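Local atomic coordinates of 4-hydroxybenzoyl-CoA thioesterase (Pseudomonas sp. CBS3, PDB entry 1LO8), a protein that hydrolyses 4-hydroxybenzoyl-CoA to 4-hydroxybenzoate and CoA, the last step in converting 4-chlorobenzoate to 4-hydroxybenzoate. Residues A[92-97]-A[115-120]; A[5-10]-A[32-37]. One frame throughout, in Å; residues are numbered along the deposited sequence.

Contact 1: A[92-97]-A[115-120]. With 4CA (4-hydroxybenzyl coenzyme A), chain B.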
loop_
_atom_site.group_PDB
_atom_site.type_symbol
_atom_site.label_atom_id
_atom_site.label_comp_id
_atom_site.label_asym_id
_atom_site.label_seq_id
_atom_site.Cartn_x
_atom_site.Cartn_y
_atom_site.Cartn_z
ATOM N N PHE A 92 4.096 -0.805 25.958
ATOM C CA PHE A 92 2.856 -1.445 26.263
ATOM C C PHE A 92 2.600 -2.521 25.227
ATOM O O PHE A 92 3.047 -2.405 24.084
ATOM C CB PHE A 92 1.716 -0.443 26.404
ATOM C CG PHE A 92 1.369 0.291 25.134
ATOM C CD1 PHE A 92 1.998 1.503 24.863
ATOM C CD2 PHE A 92 0.443 -0.207 24.215
ATOM C CE1 PHE A 92 1.705 2.204 23.696
ATOM C CE2 PHE A 92 0.114 0.486 23.040
ATOM C CZ PHE A 92 0.761 1.702 22.793
ATOM N N VAL A 93 1.948 -3.570 25.639
ATOM C CA VAL A 93 1.679 -4.653 24.738
ATOM C C VAL A 93 0.246 -4.597 24.309
ATOM O O VAL A 93 -0.638 -4.758 25.140
ATOM C CB VAL A 93 1.962 -6.020 25.374
ATOM C CG1 VAL A 93 1.937 -7.120 24.289
ATOM C CG2 VAL A 93 3.328 -6.025 26.077
ATOM N N GLN A 94 0.042 -4.369 23.014
ATOM C CA GLN A 94 -1.282 -4.350 22.465
ATOM C C GLN A 94 -1.493 -5.650 21.733
ATOM O O GLN A 94 -0.705 -5.994 20.858
ATOM C CB GLN A 94 -1.403 -3.262 21.410
ATOM C CG GLN A 94 -2.825 -2.714 21.242
ATOM C CD GLN A 94 -2.843 -1.314 20.634
ATOM O OE1 GLN A 94 -1.884 -0.933 19.977
ATOM N NE2 GLN A 94 -3.915 -0.567 20.823
ATOM N N ARG A 95 -2.575 -6.319 22.096
ATOM C CA ARG A 95 -2.949 -7.589 21.524
ATOM C C ARG A 95 -4.127 -7.471 20.564
ATOM O O ARG A 95 -5.114 -6.774 20.840
ATOM C CB ARG A 95 -3.331 -8.528 22.647
ATOM C CG ARG A 95 -4.065 -9.748 22.113
ATOM C CD ARG A 95 -3.889 -10.887 23.092
ATOM N NE ARG A 95 -2.488 -11.279 23.116
ATOM C CZ ARG A 95 -2.016 -12.236 23.904
ATOM N NH1 ARG A 95 -2.792 -12.906 24.743
ATOM N NH2 ARG A 95 -0.735 -12.548 23.863
ATOM N N HIS A 96 -4.036 -8.155 19.414
ATOM C CA HIS A 96 -5.121 -8.117 18.455
ATOM C C HIS A 96 -5.460 -9.524 18.029
ATOM O O HIS A 96 -4.600 -10.412 17.874
ATOM C CB HIS A 96 -4.810 -7.303 17.157
ATOM C CG HIS A 96 -4.144 -5.988 17.313
ATOM N ND1 HIS A 96 -4.898 -4.849 17.439
ATOM C CD2 HIS A 96 -2.828 -5.678 17.382
ATOM C CE1 HIS A 96 -4.052 -3.846 17.534
ATOM N NE2 HIS A 96 -2.796 -4.313 17.518
ATOM N N SER A 97 -6.725 -9.734 17.904
ATOM C CA SER A 97 -7.258 -10.981 17.415
ATOM C C SER A 97 -8.091 -10.647 16.187
ATOM O O SER A 97 -8.951 -9.740 16.214
ATOM C CB SER A 97 -8.066 -11.781 18.423
ATOM O OG SER A 97 -8.211 -13.080 17.867
ATOM N N GLU A 115 1.504 -6.635 19.645
ATOM C CA GLU A 115 2.343 -5.536 19.258
ATOM C C GLU A 115 2.877 -4.839 20.468
ATOM O O GLU A 115 2.087 -4.495 21.323
ATOM C CB GLU A 115 1.619 -4.456 18.413
ATOM C CG GLU A 115 1.178 -5.002 17.018
ATOM C CD GLU A 115 0.506 -3.925 16.240
ATOM O OE1 GLU A 115 -0.067 -3.017 16.789
ATOM O OE2 GLU A 115 0.548 -4.105 14.942
ATOM N N ILE A 116 4.178 -4.609 20.501
ATOM C CA ILE A 116 4.795 -3.852 21.562
ATOM C C ILE A 116 5.059 -2.488 20.978
ATOM O O ILE A 116 5.783 -2.365 20.002
ATOM C CB ILE A 116 6.047 -4.502 22.139
ATOM C CG1 ILE A 116 5.703 -5.879 22.622
ATOM C CG2 ILE A 116 6.638 -3.697 23.296
ATOM C CD1 ILE A 116 6.866 -6.448 23.441
ATOM N N ARG A 117 4.423 -1.470 21.565
ATOM C CA ARG A 117 4.544 -0.113 21.094
ATOM C C ARG A 117 4.901 0.816 22.231
ATOM O O ARG A 117 4.882 0.441 23.389
ATOM C CB ARG A 117 3.217 0.373 20.462
ATOM C CG ARG A 117 2.704 -0.398 19.231
ATOM C CD ARG A 117 1.292 0.010 18.896
ATOM N NE ARG A 117 0.786 -0.636 17.677
ATOM C CZ ARG A 117 0.827 -0.053 16.485
ATOM N NH1 ARG A 117 1.354 1.161 16.252
ATOM N NH2 ARG A 117 0.316 -0.701 15.465
ATOM N N VAL A 118 5.233 2.044 21.887
ATOM C CA VAL A 118 5.536 3.058 22.902
ATOM C C VAL A 118 4.933 4.396 22.467
ATOM O O VAL A 118 4.704 4.640 21.260
ATOM C CB VAL A 118 7.043 3.295 23.027
ATOM C CG1 VAL A 118 7.853 2.049 23.250
ATOM C CG2 VAL A 118 7.543 3.950 21.738
ATOM N N PHE A 119 4.722 5.291 23.448
ATOM C CA PHE A 119 4.267 6.642 23.148
ATOM C C PHE A 119 5.543 7.370 22.808
ATOM O O PHE A 119 6.488 7.175 23.540
ATOM C CB PHE A 119 3.612 7.305 24.331
ATOM C CG PHE A 119 2.203 6.825 24.394
ATOM C CD1 PHE A 119 1.210 7.407 23.607
ATOM C CD2 PHE A 119 1.858 5.757 25.216
ATOM C CE1 PHE A 119 -0.106 6.948 23.642
ATOM C CE2 PHE A 119 0.544 5.281 25.245
ATOM C CZ PHE A 119 -0.445 5.878 24.464
ATOM N N ALA A 120 5.603 8.108 21.693
ATOM C CA ALA A 120 6.847 8.739 21.334
ATOM C C ALA A 120 6.739 10.173 20.921
ATOM O O ALA A 120 5.740 10.694 20.451
ATOM C CB ALA A 120 7.523 8.062 20.159
HETATM N N1A 4CA B . 10.784 -5.487 22.477
HETATM C C2A 4CA B . 10.038 -5.121 23.573
HETATM N N3A 4CA B . 9.950 -3.962 24.148
HETATM C C4A 4CA B . 10.721 -3.061 23.526
HETATM C C5A 4CA B . 11.539 -3.280 22.439
HETATM C C6A 4CA B . 11.551 -4.574 21.868
HETATM N N6A 4CA B . 12.259 -4.941 20.811
HETATM N N7A 4CA B . 12.209 -2.108 22.083
HETATM C C8A 4CA B . 11.785 -1.202 22.980
HETATM N N9A 4CA B . 10.936 -1.754 23.886
HETATM C C1D 4CA B . 10.461 -1.133 25.090
HETATM C C2D 4CA B . 11.753 -0.788 25.789
HETATM O O2D 4CA B . 12.189 -1.834 26.660
HETATM C C3D 4CA B . 11.346 0.325 26.690
HETATM O O3D 4CA B . 10.816 -0.235 27.870
HETATM P P3D 4CA B . 10.457 -0.044 29.313
HETATM O O7A 4CA B . 11.099 -1.179 30.075
HETATM O O8A 4CA B . 10.950 1.318 29.754
HETATM O O9A 4CA B . 8.966 -0.104 29.493
HETATM C C4D 4CA B . 10.351 1.065 25.840
HETATM O O4D 4CA B . 9.972 0.112 24.777
HETATM C C5D 4CA B . 11.048 2.297 25.296
HETATM O O5D 4CA B . 12.254 1.859 24.642
HETATM P P1A 4CA B . 13.563 2.598 25.069
HETATM O O1A 4CA B . 14.702 1.796 24.542
HETATM O O2A 4CA B . 13.547 2.579 26.552
HETATM O O3A 4CA B . 13.581 4.054 24.562
HETATM P P2A 4CA B . 14.158 4.737 23.195
HETATM O O4A 4CA B . 13.580 6.110 23.117
HETATM O O5A 4CA B . 15.629 4.840 23.328
HETATM O O6A 4CA B . 13.830 3.873 21.842
HETATM C CBP 4CA B . 12.280 4.098 20.055
HETATM C CCP 4CA B . 12.439 3.911 21.558
HETATM C CDP 4CA B . 12.738 5.502 19.592
HETATM C CEP 4CA B . 10.834 3.807 19.639
HETATM C CAP 4CA B . 13.223 3.156 19.307
HETATM O OAP 4CA B . 12.850 1.787 19.586
HETATM C C9P 4CA B . 12.861 3.148 17.806
HETATM O O9P 4CA B . 13.011 4.118 17.056
HETATM N N8P 4CA B . 12.299 1.940 17.252
HETATM C C7P 4CA B . 11.916 2.158 15.852
HETATM C C6P 4CA B . 10.432 2.498 15.786
HETATM C C5P 4CA B . 9.930 2.374 14.329
HETATM O O5P 4CA B . 10.425 2.954 13.389
HETATM N N4P 4CA B . 8.880 1.413 14.094
HETATM C C3P 4CA B . 8.468 1.376 12.689
HETATM C C2P 4CA B . 7.468 2.493 12.374
HETATM S S1P 4CA B . 5.948 2.592 13.348
HETATM C C1B 4CA B . 4.952 3.800 12.565
HETATM C C2B 4CA B . 3.923 4.367 13.424
HETATM C C3B 4CA B . 4.169 5.602 14.064
HETATM C C4B 4CA B . 3.177 6.170 14.888
HETATM C C5B 4CA B . 1.938 5.508 15.049
HETATM O O2B 4CA B . 0.907 6.123 15.729
HETATM C C6B 4CA B . 1.723 4.237 14.444
HETATM C C7B 4CA B . 2.691 3.692 13.574
#
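H96 and E115 meet on neighbouring antiparallel strands, NE2 of H96 donating to OE1 of E115 over 3.1 Å. The donor stands above the carboxylate plane, 77° out of it, while the oxygen lies slightly off the imidazole plane. The same OE1 takes two more bonds from R117, whose NE and NH2 grip it side-on, each at 2.7 Å, with the oxygen in the guanidinium plane. Three donors satisfy one buried oxygen; OE2 has a weak hydrogen bond from Y24 of the second subunit. With an alanine at E115, H96 NE2 and R117 NE would probably lose their acceptor, and the guanidinium one of its anchors.

Between the backbones, F92 pairs with R117 and Q94 with E115 as hydrogen-bonded pairs, including E115 N to Q94 O at 2.6 Å. V93 and I116 form the non-hydrogen-bonded pair between them. This is the hairpin of strands 92-101 and 107-123 in the hot-dog sheet, its concave face packed on helix 25-41. Q94 OE1 is hydrogen-bonded to S35 OG of that helix, and H96 ND1 to T82 OG1 of strand 77-87. CG of F92 sits between its backbone N and carbonyl carbon (chi1 65°), bringing the ring over the R117 backbone, with CZ 3.6 Å from R117 CB and CE1 3.6 Å from F119 CE2. R117 NH1, hydrogen-bonded to T59 O, sets the guanidinium edge 3.6 Å from C6B of the ligand.

Contact 2: A[5-10]-A[32-37]. With 4CA (4-hydroxybenzyl coenzyme A), chain B.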
loop_
_atom_site.group_PDB
_atom_site.type_symbol
_atom_site.label_atom_id
_atom_site.label_comp_id
_atom_site.label_asym_id
_atom_site.label_seq_id
_atom_site.Cartn_x
_atom_site.Cartn_y
_atom_site.Cartn_z
ATOM N N ILE A 5 -11.586 -3.274 22.264
ATOM C CA ILE A 5 -12.352 -2.561 21.259
ATOM C C ILE A 5 -12.451 -3.401 19.993
ATOM O O ILE A 5 -11.550 -4.138 19.586
ATOM C CB ILE A 5 -11.793 -1.191 20.982
ATOM C CG1 ILE A 5 -11.568 -0.446 22.302
ATOM C CG2 ILE A 5 -12.704 -0.414 20.038
ATOM C CD1 ILE A 5 -12.646 0.545 22.593
ATOM N N THR A 6 -13.588 -3.336 19.367
ATOM C CA THR A 6 -13.738 -4.138 18.162
ATOM C C THR A 6 -13.929 -3.289 16.878
ATOM O O THR A 6 -14.524 -2.205 16.870
ATOM C CB THR A 6 -14.893 -5.124 18.352
ATOM O OG1 THR A 6 -14.623 -5.946 19.444
ATOM C CG2 THR A 6 -15.069 -5.992 17.109
ATOM N N MET A 7 -13.376 -3.744 15.768
ATOM C CA MET A 7 -13.551 -3.009 14.543
ATOM C C MET A 7 -13.623 -3.963 13.414
ATOM O O MET A 7 -13.123 -5.052 13.509
ATOM C CB MET A 7 -12.686 -1.765 14.316
ATOM C CG MET A 7 -11.291 -2.068 13.869
ATOM S SD MET A 7 -10.434 -0.571 13.329
ATOM C CE MET A 7 -9.453 -1.425 12.062
ATOM N N GLN A 8 -14.306 -3.549 12.382
ATOM C CA GLN A 8 -14.523 -4.344 11.203
ATOM C C GLN A 8 -13.724 -3.827 10.045
ATOM O O GLN A 8 -13.440 -2.653 9.952
ATOM C CB GLN A 8 -16.012 -4.338 10.863
ATOM C CG GLN A 8 -16.856 -5.146 11.874
ATOM C CD GLN A 8 -18.042 -5.788 11.210
ATOM O OE1 GLN A 8 -18.165 -7.023 11.271
ATOM N NE2 GLN A 8 -18.861 -4.963 10.542
ATOM N N GLN A 9 -13.358 -4.712 9.171
ATOM C CA GLN A 9 -12.574 -4.290 8.073
ATOM C C GLN A 9 -12.941 -5.173 6.929
ATOM O O GLN A 9 -12.898 -6.379 7.091
ATOM C CB GLN A 9 -11.091 -4.475 8.448
ATOM C CG GLN A 9 -10.190 -4.170 7.262
ATOM C CD GLN A 9 -10.358 -2.710 7.017
ATOM O OE1 GLN A 9 -10.274 -1.951 8.006
ATOM N NE2 GLN A 9 -10.693 -2.369 5.755
ATOM N N ARG A 10 -13.347 -4.559 5.804
ATOM C CA ARG A 10 -13.705 -5.314 4.619
ATOM C C ARG A 10 -12.500 -5.492 3.706
ATOM O O ARG A 10 -11.756 -4.540 3.462
ATOM C CB ARG A 10 -14.876 -4.683 3.878
ATOM C CG ARG A 10 -15.269 -5.595 2.748
ATOM C CD ARG A 10 -16.670 -5.409 2.155
ATOM N NE ARG A 10 -17.601 -4.260 2.250
ATOM C CZ ARG A 10 -17.778 -3.295 1.327
ATOM N NH1 ARG A 10 -16.977 -3.216 0.236
ATOM N NH2 ARG A 10 -18.771 -2.400 1.530
ATOM N N ASP A 32 -2.599 -1.654 12.461
ATOM C CA ASP A 32 -2.163 -0.308 12.850
ATOM C C ASP A 32 -3.369 0.605 13.022
ATOM O O ASP A 32 -3.384 1.449 13.923
ATOM C CB ASP A 32 -1.248 0.356 11.804
ATOM C CG ASP A 32 -0.606 1.580 12.438
ATOM O OD1 ASP A 32 -0.027 1.545 13.516
ATOM O OD2 ASP A 32 -0.707 2.666 11.730
ATOM N N ALA A 33 -4.401 0.408 12.173
ATOM C CA ALA A 33 -5.636 1.200 12.280
ATOM C C ALA A 33 -6.398 0.807 13.528
ATOM O O ALA A 33 -6.993 1.657 14.222
ATOM C CB ALA A 33 -6.558 1.027 11.074
ATOM N N ALA A 34 -6.362 -0.490 13.832
ATOM C CA ALA A 34 -7.037 -1.002 15.011
ATOM C C ALA A 34 -6.364 -0.535 16.299
ATOM O O ALA A 34 -6.977 -0.274 17.360
ATOM C CB ALA A 34 -7.069 -2.495 14.863
ATOM N N SER A 35 -5.053 -0.353 16.193
ATOM C CA SER A 35 -4.282 0.112 17.304
ATOM C C SER A 35 -4.696 1.511 17.689
ATOM O O SER A 35 -4.939 1.826 18.854
ATOM C CB SER A 35 -2.818 0.118 16.936
ATOM O OG SER A 35 -2.106 0.843 17.913
ATOM N N ARG A 36 -4.743 2.390 16.708
ATOM C CA ARG A 36 -5.100 3.803 16.946
ATOM C C ARG A 36 -6.584 3.935 17.269
ATOM O O ARG A 36 -6.982 4.710 18.129
ATOM C CB ARG A 36 -4.751 4.631 15.713
ATOM C CG ARG A 36 -4.568 6.117 15.955
ATOM C CD ARG A 36 -4.267 6.869 14.668
ATOM N NE ARG A 36 -5.304 6.714 13.636
ATOM C CZ ARG A 36 -6.351 7.533 13.565
ATOM N NH1 ARG A 36 -6.505 8.491 14.467
ATOM N NH2 ARG A 36 -7.273 7.365 12.597
ATOM N N ASN A 37 -7.412 3.168 16.536
ATOM C CA ASN A 37 -8.850 3.166 16.796
ATOM C C ASN A 37 -9.126 2.906 18.290
ATOM O O ASN A 37 -10.017 3.517 18.873
ATOM C CB ASN A 37 -9.554 2.065 15.959
ATOM C CG ASN A 37 -11.061 2.040 16.161
ATOM O OD1 ASN A 37 -11.733 3.043 15.926
ATOM N ND2 ASN A 37 -11.650 0.901 16.539
HETATM N N1A 4CA B . 10.784 -5.487 22.477
HETATM C C2A 4CA B . 10.038 -5.121 23.573
HETATM N N3A 4CA B . 9.950 -3.962 24.148
HETATM C C4A 4CA B . 10.721 -3.061 23.526
HETATM C C5A 4CA B . 11.539 -3.280 22.439
HETATM C C6A 4CA B . 11.551 -4.574 21.868
HETATM N N6A 4CA B . 12.259 -4.941 20.811
HETATM N N7A 4CA B . 12.209 -2.108 22.083
HETATM C C8A 4CA B . 11.785 -1.202 22.980
HETATM N N9A 4CA B . 10.936 -1.754 23.886
HETATM C C1D 4CA B . 10.461 -1.133 25.090
HETATM C C2D 4CA B . 11.753 -0.788 25.789
HETATM O O2D 4CA B . 12.189 -1.834 26.660
HETATM C C3D 4CA B . 11.346 0.325 26.690
HETATM O O3D 4CA B . 10.816 -0.235 27.870
HETATM P P3D 4CA B . 10.457 -0.044 29.313
HETATM O O7A 4CA B . 11.099 -1.179 30.075
HETATM O O8A 4CA B . 10.950 1.318 29.754
HETATM O O9A 4CA B . 8.966 -0.104 29.493
HETATM C C4D 4CA B . 10.351 1.065 25.840
HETATM O O4D 4CA B . 9.972 0.112 24.777
HETATM C C5D 4CA B . 11.048 2.297 25.296
HETATM O O5D 4CA B . 12.254 1.859 24.642
HETATM P P1A 4CA B . 13.563 2.598 25.069
HETATM O O1A 4CA B . 14.702 1.796 24.542
HETATM O O2A 4CA B . 13.547 2.579 26.552
HETATM O O3A 4CA B . 13.581 4.054 24.562
HETATM P P2A 4CA B . 14.158 4.737 23.195
HETATM O O4A 4CA B . 13.580 6.110 23.117
HETATM O O5A 4CA B . 15.629 4.840 23.328
HETATM O O6A 4CA B . 13.830 3.873 21.842
HETATM C CBP 4CA B . 12.280 4.098 20.055
HETATM C CCP 4CA B . 12.439 3.911 21.558
HETATM C CDP 4CA B . 12.738 5.502 19.592
HETATM C CEP 4CA B . 10.834 3.807 19.639
HETATM C CAP 4CA B . 13.223 3.156 19.307
HETATM O OAP 4CA B . 12.850 1.787 19.586
HETATM C C9P 4CA B . 12.861 3.148 17.806
HETATM O O9P 4CA B . 13.011 4.118 17.056
HETATM N N8P 4CA B . 12.299 1.940 17.252
HETATM C C7P 4CA B . 11.916 2.158 15.852
HETATM C C6P 4CA B . 10.432 2.498 15.786
HETATM C C5P 4CA B . 9.930 2.374 14.329
HETATM O O5P 4CA B . 10.425 2.954 13.389
HETATM N N4P 4CA B . 8.880 1.413 14.094
HETATM C C3P 4CA B . 8.468 1.376 12.689
HETATM C C2P 4CA B . 7.468 2.493 12.374
HETATM S S1P 4CA B . 5.948 2.592 13.348
HETATM C C1B 4CA B . 4.952 3.800 12.565
HETATM C C2B 4CA B . 3.923 4.367 13.424
HETATM C C3B 4CA B . 4.169 5.602 14.064
HETATM C C4B 4CA B . 3.177 6.170 14.888
HETATM C C5B 4CA B . 1.938 5.508 15.049
HETATM O O2B 4CA B . 0.907 6.123 15.729
HETATM C C6B 4CA B . 1.723 4.237 14.444
HETATM C C7B 4CA B . 2.691 3.692 13.574
HETATM O O HOH W 1 -14.235 0.603 16.961
#
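M7 carries most of this contact, reaching from strand 4-10 onto A33, A34 and N37 of helix 25-41. The axes of the two segments approach to 9.0 Å, their N-to-C directions make an angle of 140°, and no direct hydrogen bond joins them.

D32, first in the helical segment, points away from the strand to the ligand: its OD1 lies 3.3 Å from C6B of the hydroxybenzyl ring. OD2 is hydrogen-bonded to W23 NE1 of the second subunit. A33 is the first residue to meet the strand, its CB lying 3.9 Å from the terminal CE of M7. A34 follows, with CB 3.8 Å from the same methyl, which therefore rests against both alanines. The M7 chain, with CG between its backbone N and carbonyl carbon at chi1 79°, runs extended to SD and then bends at chi3, turning CE onto the helix backbone beside A34 N.

R36 faces elsewhere, its NH2 in salt bridges with E12 and D75 of the third subunit. N37 closes the segment. N37 and M7 lie alongside each other, their chains running in opposite senses, with ND2 3.6 Å from M7 CB and close to SD, while CG2 of I5, two residues earlier on the strand, packs against ND2. A water bridges the N37 amide and the T6 carbonyl: ND2 donates to it at 2.6 Å, and it donates in turn to T6 O at 2.8 Å. The amide's other end, OD1, is bonded to K41 NZ, so both of its polar atoms have partners. Here M7 of an edge strand packs on the alanines of the long helix that the curved sheet wraps around, the layout of the hot-dog fold.

In the fold
Contact 2 comes first along the chain and contact 1 after it, their centres 13 Å apart; contact 1 pairs two strands of the sheet, and contact 2 packs helix 25-41 on its 4-10 strand. They meet through D32 and S35, on the side of the helix turned away from segment 5-10. R117 NH2 of contact 1 forms a salt bridge of 3.0 Å with D32 OD1 of contact 2, and Q94 OE1 lies 2.7 Å from S35 OG in a probable hydrogen bond. Both contacts touch the bound 4-hydroxybenzyl-CoA: R117 and D32 reach its benzyl ring, while V118 and I116 lie by its ribose and adenine. F119 also lies about 3 Å from the substrate-binding T59, nearest side-chain atoms considered.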